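PDB 7AL5: probable hydrolase from Pseudomonas aeruginosa, which probably hydrolyses a substrate that its membership of the alpha/beta hydrolase superfamily does not identify. Local coordinates for residues V30-G35 with L53-L58; P13-A18 with A81-M86. All blocks are in the same frame, centred on the assembly; numbering follows the deposited sequence.

Interaction 1: V30-G35 with L53-L58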
ATOM      1  N   VAL A  30       8.933 -21.948 -20.012  1.00 24.57           N
ATOM      2  CA  VAL A  30       7.703 -21.421 -20.591  1.00 19.81           C
ATOM      3  C   VAL A  30       6.900 -20.752 -19.483  1.00 19.29           C
ATOM      4  O   VAL A  30       6.752 -21.315 -18.393  1.00 16.44           O
ATOM      5  CB  VAL A  30       6.869 -22.552 -21.220  1.00 22.53           C
ATOM      6  CG1 VAL A  30       5.529 -22.018 -21.671  1.00 18.10           C
ATOM      7  CG2 VAL A  30       7.629 -23.259 -22.334  1.00 23.60           C
ATOM      8  N   ILE A  31       6.351 -19.574 -19.755  1.00 18.25           N
ATOM      9  CA  ILE A  31       5.346 -18.963 -18.882  1.00 19.20           C
ATOM     10  C   ILE A  31       3.989 -19.098 -19.564  1.00 19.04           C
ATOM     11  O   ILE A  31       3.848 -18.725 -20.734  1.00 13.72           O
ATOM     12  CB  ILE A  31       5.669 -17.498 -18.571  1.00 16.10           C
ATOM     13  CG1 ILE A  31       7.004 -17.412 -17.829  1.00 18.58           C
ATOM     14  CG2 ILE A  31       4.588 -16.866 -17.680  1.00 17.17           C
ATOM     15  CD1 ILE A  31       7.529 -15.977 -17.660  1.00 23.52           C
ATOM     16  N   ALA A  32       3.009 -19.681 -18.853  1.00 14.96           N
ATOM     17  CA  ALA A  32       1.656 -19.854 -19.372  1.00 16.56           C
ATOM     18  C   ALA A  32       0.740 -18.752 -18.846  1.00 19.77           C
ATOM     19  O   ALA A  32       0.669 -18.505 -17.625  1.00 17.14           O
ATOM     20  CB  ALA A  32       1.095 -21.226 -19.010  1.00 18.49           C
ATOM     21  N   LEU A  33       0.069 -18.066 -19.777  1.00 18.92           N
ATOM     22  CA  LEU A  33      -0.772 -16.924 -19.462  1.00 13.03           C
ATOM     23  C   LEU A  33      -2.226 -17.226 -19.829  1.00 21.85           C
ATOM     24  O   LEU A  33      -2.503 -17.667 -20.953  1.00 22.76           O
ATOM     25  CB  LEU A  33      -0.278 -15.699 -20.192  1.00 14.52           C
ATOM     26  CG  LEU A  33       1.163 -15.291 -19.948  1.00 20.68           C
ATOM     27  CD1 LEU A  33       1.496 -14.012 -20.751  1.00 18.03           C
ATOM     28  CD2 LEU A  33       1.400 -15.098 -18.476  1.00 14.81           C
ATOM     29  N   HIS A  34      -3.155 -16.971 -18.875  1.00 15.82           N
ATOM     30  CA  HIS A  34      -4.568 -17.292 -19.019  1.00 19.98           C
ATOM     31  C   HIS A  34      -5.378 -16.084 -19.520  1.00 12.62           C
ATOM     32  O   HIS A  34      -4.862 -14.981 -19.744  1.00 13.30           O
ATOM     33  CB  HIS A  34      -5.158 -17.810 -17.681  1.00 14.56           C
ATOM     34  CG  HIS A  34      -5.101 -16.804 -16.579  1.00 18.80           C
ATOM     35  ND1 HIS A  34      -5.938 -15.702 -16.539  1.00 16.51           N
ATOM     36  CD2 HIS A  34      -4.281 -16.699 -15.500  1.00 14.23           C
ATOM     37  CE1 HIS A  34      -5.615 -14.952 -15.494  1.00 20.50           C
ATOM     38  NE2 HIS A  34      -4.611 -15.528 -14.853  1.00 15.12           N
ATOM     39  N   GLY A  35      -6.691 -16.316 -19.663  1.00 10.97           N
ATOM     40  CA  GLY A  35      -7.617 -15.316 -20.142  1.00 14.61           C
ATOM     41  C   GLY A  35      -8.209 -14.437 -19.059  1.00 13.62           C
ATOM     42  O   GLY A  35      -8.117 -14.683 -17.859  1.00 20.19           O
ATOM     43  N   LEU A  53       8.488 -29.458 -21.044  1.00 29.07           N
ATOM     44  CA  LEU A  53       8.499 -28.037 -20.752  1.00 33.49           C
ATOM     45  C   LEU A  53       8.438 -27.767 -19.261  1.00 26.34           C
ATOM     46  O   LEU A  53       7.792 -28.488 -18.502  1.00 23.54           O
ATOM     47  CB  LEU A  53       7.303 -27.358 -21.421  1.00 31.54           C
ATOM     48  CG  LEU A  53       7.121 -27.706 -22.897  1.00 29.44           C
ATOM     49  CD1 LEU A  53       6.131 -26.789 -23.509  1.00 22.32           C
ATOM     50  CD2 LEU A  53       8.410 -27.610 -23.653  1.00 30.92           C
ATOM     51  N   ARG A  54       9.081 -26.690 -18.859  1.00 26.25           N
ATOM     52  CA  ARG A  54       8.956 -26.159 -17.506  1.00 25.36           C
ATOM     53  C   ARG A  54       7.958 -25.003 -17.590  1.00 21.77           C
ATOM     54  O   ARG A  54       8.305 -23.877 -17.934  1.00 24.46           O
ATOM     55  CB  ARG A  54      10.319 -25.741 -16.995  1.00 24.04           C
ATOM     56  CG  ARG A  54      10.294 -25.083 -15.663  1.00 34.01           C
ATOM     57  CD  ARG A  54       9.843 -26.037 -14.580  1.00 35.51           C
ATOM     58  NE  ARG A  54      10.169 -25.490 -13.270  1.00 34.68           N
ATOM     59  CZ  ARG A  54       9.821 -26.047 -12.126  1.00 29.82           C
ATOM     60  NH1 ARG A  54      10.175 -25.473 -10.980  1.00 27.19           N
ATOM     61  NH2 ARG A  54       9.114 -27.160 -12.135  1.00 24.88           N
ATOM     62  N   ILE A  55       6.714 -25.297 -17.305  1.00 23.50           N
ATOM     63  CA  ILE A  55       5.629 -24.307 -17.449  1.00 19.70           C
ATOM     64  C   ILE A  55       5.343 -23.624 -16.119  1.00 21.53           C
ATOM     65  O   ILE A  55       5.060 -24.282 -15.153  1.00 18.15           O
ATOM     66  CB  ILE A  55       4.380 -24.966 -18.040  1.00 21.06           C
ATOM     67  CG1 ILE A  55       4.562 -25.246 -19.528  1.00 20.33           C
ATOM     68  CG2 ILE A  55       3.173 -24.094 -17.766  1.00 30.49           C
ATOM     69  CD1 ILE A  55       4.338 -26.654 -19.937  1.00 31.09           C
ATOM     70  N   VAL A  56       5.477 -22.309 -16.113  1.00 24.14           N
ATOM     71  CA  VAL A  56       5.090 -21.491 -14.973  1.00 17.89           C
ATOM     72  C   VAL A  56       3.716 -20.945 -15.320  1.00 16.18           C
ATOM     73  O   VAL A  56       3.602 -20.032 -16.137  1.00 19.25           O
ATOM     74  CB  VAL A  56       6.107 -20.377 -14.717  1.00 16.72           C
ATOM     75  CG1 VAL A  56       5.631 -19.491 -13.610  1.00 15.91           C
ATOM     76  CG2 VAL A  56       7.446 -20.975 -14.353  1.00 16.08           C
ATOM     77  N   ALA A  57       2.666 -21.522 -14.734  1.00 16.90           N
ATOM     78  CA  ALA A  57       1.286 -21.119 -15.028  1.00 14.68           C
ATOM     79  C   ALA A  57       0.969 -19.990 -14.077  1.00 19.75           C
ATOM     80  O   ALA A  57       0.747 -20.209 -12.880  1.00 17.21           O
ATOM     81  CB  ALA A  57       0.301 -22.268 -14.861  1.00 22.79           C
ATOM     82  N   LEU A  58       1.046 -18.788 -14.578  1.00 20.08           N
ATOM     83  CA  LEU A  58       0.935 -17.553 -13.794  1.00 20.24           C
ATOM     84  C   LEU A  58      -0.504 -17.104 -13.606  1.00 18.88           C
ATOM     85  O   LEU A  58      -1.255 -17.234 -14.498  1.00 17.12           O
ATOM     86  CB  LEU A  58       1.729 -16.510 -14.571  1.00 15.08           C
ATOM     87  CG  LEU A  58       1.941 -15.166 -13.912  1.00 16.52           C
ATOM     88  CD1 LEU A  58       2.811 -15.294 -12.685  1.00 18.86           C
ATOM     89  CD2 LEU A  58       2.551 -14.213 -14.908  1.00 17.76           C
TER
HETATM   90  O   HOH W   1      -1.819 -19.172 -16.341  1.00 11.53           O
HETATM   91  O   HOH W   2      -1.629 -15.351 -16.899  1.00 18.92           O

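Interaction 2: P13-A18 with A81-M86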
ATOM      1  N   PRO A  13       8.797  -6.471  -7.573  1.00 16.08           N
ATOM      2  CA  PRO A  13       8.936  -5.271  -6.725  1.00 15.98           C
ATOM      3  C   PRO A  13       7.639  -4.571  -6.377  1.00 21.75           C
ATOM      4  O   PRO A  13       7.550  -3.975  -5.295  1.00 22.78           O
ATOM      5  CB  PRO A  13       9.833  -4.357  -7.555  1.00 13.39           C
ATOM      6  CG  PRO A  13      10.595  -5.331  -8.482  1.00 20.57           C
ATOM      7  CD  PRO A  13       9.640  -6.419  -8.781  1.00 18.86           C
ATOM      8  N   HIS A  14       6.619  -4.640  -7.233  1.00 22.42           N
ATOM      9  CA  HIS A  14       5.385  -3.889  -7.049  1.00 20.38           C
ATOM     10  C   HIS A  14       4.146  -4.703  -6.789  1.00 17.36           C
ATOM     11  O   HIS A  14       3.070  -4.174  -6.570  1.00 28.58           O
ATOM     12  CB  HIS A  14       5.099  -3.085  -8.307  1.00 20.21           C
ATOM     13  CG  HIS A  14       4.998  -3.941  -9.533  1.00 20.62           C
ATOM     14  ND1 HIS A  14       6.106  -4.475 -10.153  1.00 17.88           N
ATOM     15  CD2 HIS A  14       3.922  -4.388 -10.224  1.00 15.43           C
ATOM     16  CE1 HIS A  14       5.715  -5.179 -11.202  1.00 21.21           C
ATOM     17  NE2 HIS A  14       4.397  -5.121 -11.278  1.00 15.11           N
ATOM     18  N   ILE A  15       4.254  -6.008  -6.918  1.00 17.62           N
ATOM     19  CA  ILE A  15       3.113  -6.934  -6.707  1.00 15.58           C
ATOM     20  C   ILE A  15       3.651  -8.332  -6.435  1.00 21.36           C
ATOM     21  O   ILE A  15       4.734  -8.635  -6.849  1.00 16.93           O
ATOM     22  CB  ILE A  15       2.159  -6.914  -7.911  1.00 16.83           C
ATOM     23  CG1 ILE A  15       0.907  -7.744  -7.645  1.00 15.29           C
ATOM     24  CG2 ILE A  15       2.855  -7.349  -9.176  1.00 13.28           C
ATOM     25  CD1 ILE A  15      -0.272  -7.303  -8.423  1.00 15.74           C
ATOM     26  N   GLU A  16       2.857  -9.173  -5.806  1.00 17.97           N
ATOM     27  CA  GLU A  16       3.251 -10.553  -5.539  1.00 18.69           C
ATOM     28  C   GLU A  16       2.270 -11.455  -6.261  1.00 15.88           C
ATOM     29  O   GLU A  16       1.062 -11.303  -6.091  1.00 17.24           O
ATOM     30  CB  GLU A  16       3.264 -10.811  -4.031  1.00 16.99           C
ATOM     31  CG  GLU A  16       3.804 -12.126  -3.648  1.00 24.29           C
ATOM     32  CD  GLU A  16       3.769 -12.324  -2.118  1.00 23.76           C
ATOM     33  OE1 GLU A  16       4.604 -11.711  -1.407  1.00 17.55           O
ATOM     34  OE2 GLU A  16       2.912 -13.106  -1.663  1.00 21.19           O
ATOM     35  N   LEU A  17       2.771 -12.334  -7.109  1.00 15.58           N
ATOM     36  CA  LEU A  17       1.896 -13.139  -7.944  1.00 17.94           C
ATOM     37  C   LEU A  17       1.929 -14.561  -7.432  1.00 16.67           C
ATOM     38  O   LEU A  17       2.778 -14.926  -6.621  1.00 18.36           O
ATOM     39  CB  LEU A  17       2.311 -13.102  -9.432  1.00 16.09           C
ATOM     40  CG  LEU A  17       2.272 -11.702 -10.055  1.00 16.51           C
ATOM     41  CD1 LEU A  17       2.669 -11.740 -11.501  1.00 18.83           C
ATOM     42  CD2 LEU A  17       0.875 -11.089  -9.926  1.00 15.96           C
ATOM     43  N   ALA A  18       0.956 -15.340  -7.883  1.00 14.24           N
ATOM     44  CA  ALA A  18       0.891 -16.767  -7.639  1.00 12.54           C
ATOM     45  C   ALA A  18       1.141 -17.510  -8.938  1.00 15.36           C
ATOM     46  O   ALA A  18       0.682 -17.080 -10.003  1.00 16.62           O
ATOM     47  CB  ALA A  18      -0.479 -17.173  -7.108  1.00 18.73           C
ATOM     48  N   ALA A  81       2.140  -7.301 -19.456  1.00 17.66           N
ATOM     49  CA  ALA A  81       3.396  -7.586 -20.134  1.00 17.72           C
ATOM     50  C   ALA A  81       4.585  -7.332 -19.224  1.00 15.47           C
ATOM     51  O   ALA A  81       5.476  -8.172 -19.093  1.00 18.86           O
ATOM     52  CB  ALA A  81       3.513  -6.730 -21.389  1.00 22.71           C
ATOM     53  N   LEU A  82       4.605  -6.182 -18.565  1.00 15.33           N
ATOM     54  CA  LEU A  82       5.649  -5.930 -17.588  1.00 15.47           C
ATOM     55  C   LEU A  82       5.674  -7.004 -16.497  1.00 15.96           C
ATOM     56  O   LEU A  82       6.747  -7.495 -16.144  1.00 17.38           O
ATOM     57  CB  LEU A  82       5.471  -4.536 -16.981  1.00 16.86           C
ATOM     58  CG  LEU A  82       6.541  -4.160 -15.944  1.00 23.31           C
ATOM     59  CD1 LEU A  82       7.976  -4.250 -16.524  1.00 19.33           C
ATOM     60  CD2 LEU A  82       6.284  -2.781 -15.381  1.00 26.88           C
ATOM     61  N   ASP A  83       4.512  -7.347 -15.905  1.00 13.08           N
ATOM     62  CA  ASP A  83       4.523  -8.355 -14.833  1.00 18.20           C
ATOM     63  C   ASP A  83       5.131  -9.675 -15.323  1.00 16.67           C
ATOM     64  O   ASP A  83       5.903 -10.337 -14.614  1.00 15.28           O
ATOM     65  CB  ASP A  83       3.109  -8.643 -14.292  1.00 15.76           C
ATOM     66  CG  ASP A  83       2.348  -7.392 -13.775  1.00 16.83           C
ATOM     67  OD1 ASP A  83       2.954  -6.353 -13.422  1.00 15.37           O
ATOM     68  OD2 ASP A  83       1.097  -7.464 -13.712  1.00 20.90           O
ATOM     69  N   VAL A  84       4.790 -10.071 -16.542  1.00 14.49           N
ATOM     70  CA  VAL A  84       5.321 -11.312 -17.087  1.00 18.98           C
ATOM     71  C   VAL A  84       6.845 -11.218 -17.258  1.00 27.55           C
ATOM     72  O   VAL A  84       7.596 -12.163 -16.915  1.00 17.35           O
ATOM     73  CB  VAL A  84       4.604 -11.626 -18.413  1.00 19.51           C
ATOM     74  CG1 VAL A  84       5.239 -12.822 -19.075  1.00 20.32           C
ATOM     75  CG2 VAL A  84       3.106 -11.889 -18.165  1.00 17.44           C
ATOM     76  N   LEU A  85       7.323 -10.076 -17.782  1.00 17.27           N
ATOM     77  CA  LEU A  85       8.764  -9.876 -17.948  1.00 22.79           C
ATOM     78  C   LEU A  85       9.488  -9.923 -16.606  1.00 20.51           C
ATOM     79  O   LEU A  85      10.541 -10.558 -16.465  1.00 18.31           O
ATOM     80  CB  LEU A  85       9.019  -8.546 -18.656  1.00 24.00           C
ATOM     81  CG  LEU A  85      10.468  -8.105 -18.892  1.00 26.00           C
ATOM     82  CD1 LEU A  85      11.147  -9.057 -19.829  1.00 28.51           C
ATOM     83  CD2 LEU A  85      10.526  -6.715 -19.453  1.00 26.32           C
HETATM   84  N   MSE A  86       8.924  -9.283 -15.606  1.00 22.64           N
HETATM   85  CA  MSE A  86       9.478  -9.244 -14.240  1.00 23.53           C
HETATM   86  C   MSE A  86       9.432 -10.630 -13.601  1.00 20.72           C
HETATM   87  O   MSE A  86      10.286 -10.889 -12.805  1.00 19.54           O
HETATM   88  CB  MSE A  86       8.821  -8.116 -13.470  1.00 22.83           C
HETATM   89  CG  MSE A  86       9.134  -6.818 -14.107  1.00 28.90           C
HETATM   90 SE   MSE A  86       8.974  -5.377 -12.926  1.00 43.89          SE
HETATM   91  CE  MSE A  86      10.783  -5.103 -12.431  1.00 45.26           C
TER

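Interaction 1: V30-G35 with L53-L58
The carbonyl oxygen of L58 takes hydrogen bonds from two waters, and the CD2 edge of H34 comes to 3.2 Å from L58 O, near the ring plane. One of these waters also donates to A32 O, and the other accepts from H34 N, so the waters carry on the pairing where the strands spread apart. This is the parallel pairing of strands 28-33 and 53-58 in the central sheet of an alpha/beta hydrolase fold, their axes 33° apart. Four backbone bonds hold the register, V30 N to R54 O, V56 N to V30 O, A32 N to V56 O and L58 N to A32 O, all between 2.8 and 3.1 Å.

On the face bearing V30, A32, I55 and A57, V30 and I55 present branched side chains, as suits buried beta strands. V30 lies alongside I55, its CB 3.9 Å from I55 CG1. The small alanines leave room for I55 CG2 to sit against A32 CB at 3.8 Å, and F43 also touches A32. On the other face L33 and L58 point the same way and meet through their CD2 methyls; long and apolar, they suit the side covered by V84 of helix 77-90. Beyond the strand, H34 and G35 form the His-Gly pair that in many relatives lies beside the oxyanion hole, a role that is only probable here. A chi1 of 62° sets the H34 ring with CD2 toward L58 O and ND1 donating to G35 O at 2.7 Å, while NE2 pairs with F60 N.

Interaction 2: P13-A18 with A81-M86
A histidine-carboxylate hydrogen bond between H14 and D83 ties the turn of the beta hairpin formed by strands 7-11 and 16-22 to helix 77-90, which packs against the central sheet. H14 NE2 donates to D83 OD1 at 2.9 Å, and the bond is almost straight at 174°. The acceptor lies in the plane of the imidazole, but the donor reaches OD1 from above the carboxylate plane, the two flat groups being turned 35° against each other. A chi1 of 57° places H14 CG between backbone N and carbonyl carbon, which carries the ring from the hairpin turn toward the helix.

One helical turn beyond D83, M86, modelled as selenomethionine, brings its selenium to the edge of the same ring, 3.7 Å from H14 CE1, a Met-aromatic contact made edge-on. The flexible chain bends so that M86 CE ends 4.0 Å from P13 CG, and the proline ring offers it a rigid apolar surface. Three residues on from H14, in the strand, L17 CD1 packs on D83 CB at 4.2 Å, making use of the apolar root of an acidic residue. The hydrophobic leucine suits this buried side of the strand.

D83 has a second partner, since D83 OD2 forms a salt bridge with R69. Its charge is thus shared between arginine and imidazole; the carboxylate would probably favour protonation of H14, an effect that the nearby arginine should partly offset.

How the interactions relate
The centres of the two interactions lie 13 Å apart, and both reach the same mixed sheet, in which strand 16-22 is the direct neighbour of strand 53-58, followed by 28-33. Along the chain interaction 1 is nested inside the loop closed by interaction 2: the hairpin strand comes first, then the two parallel strands, then helix 77-90. They meet physically where L33 CD2 touches V84 CG2 at 3.6 Å and L58 CD1 touches L17 CD1 at 3.7 Å. L33, L58, L17 and V84 thus join the two contacts in an apolar layer on the helix 77-90 side of the sheet, with a polar tie to that helix at the hairpin turn.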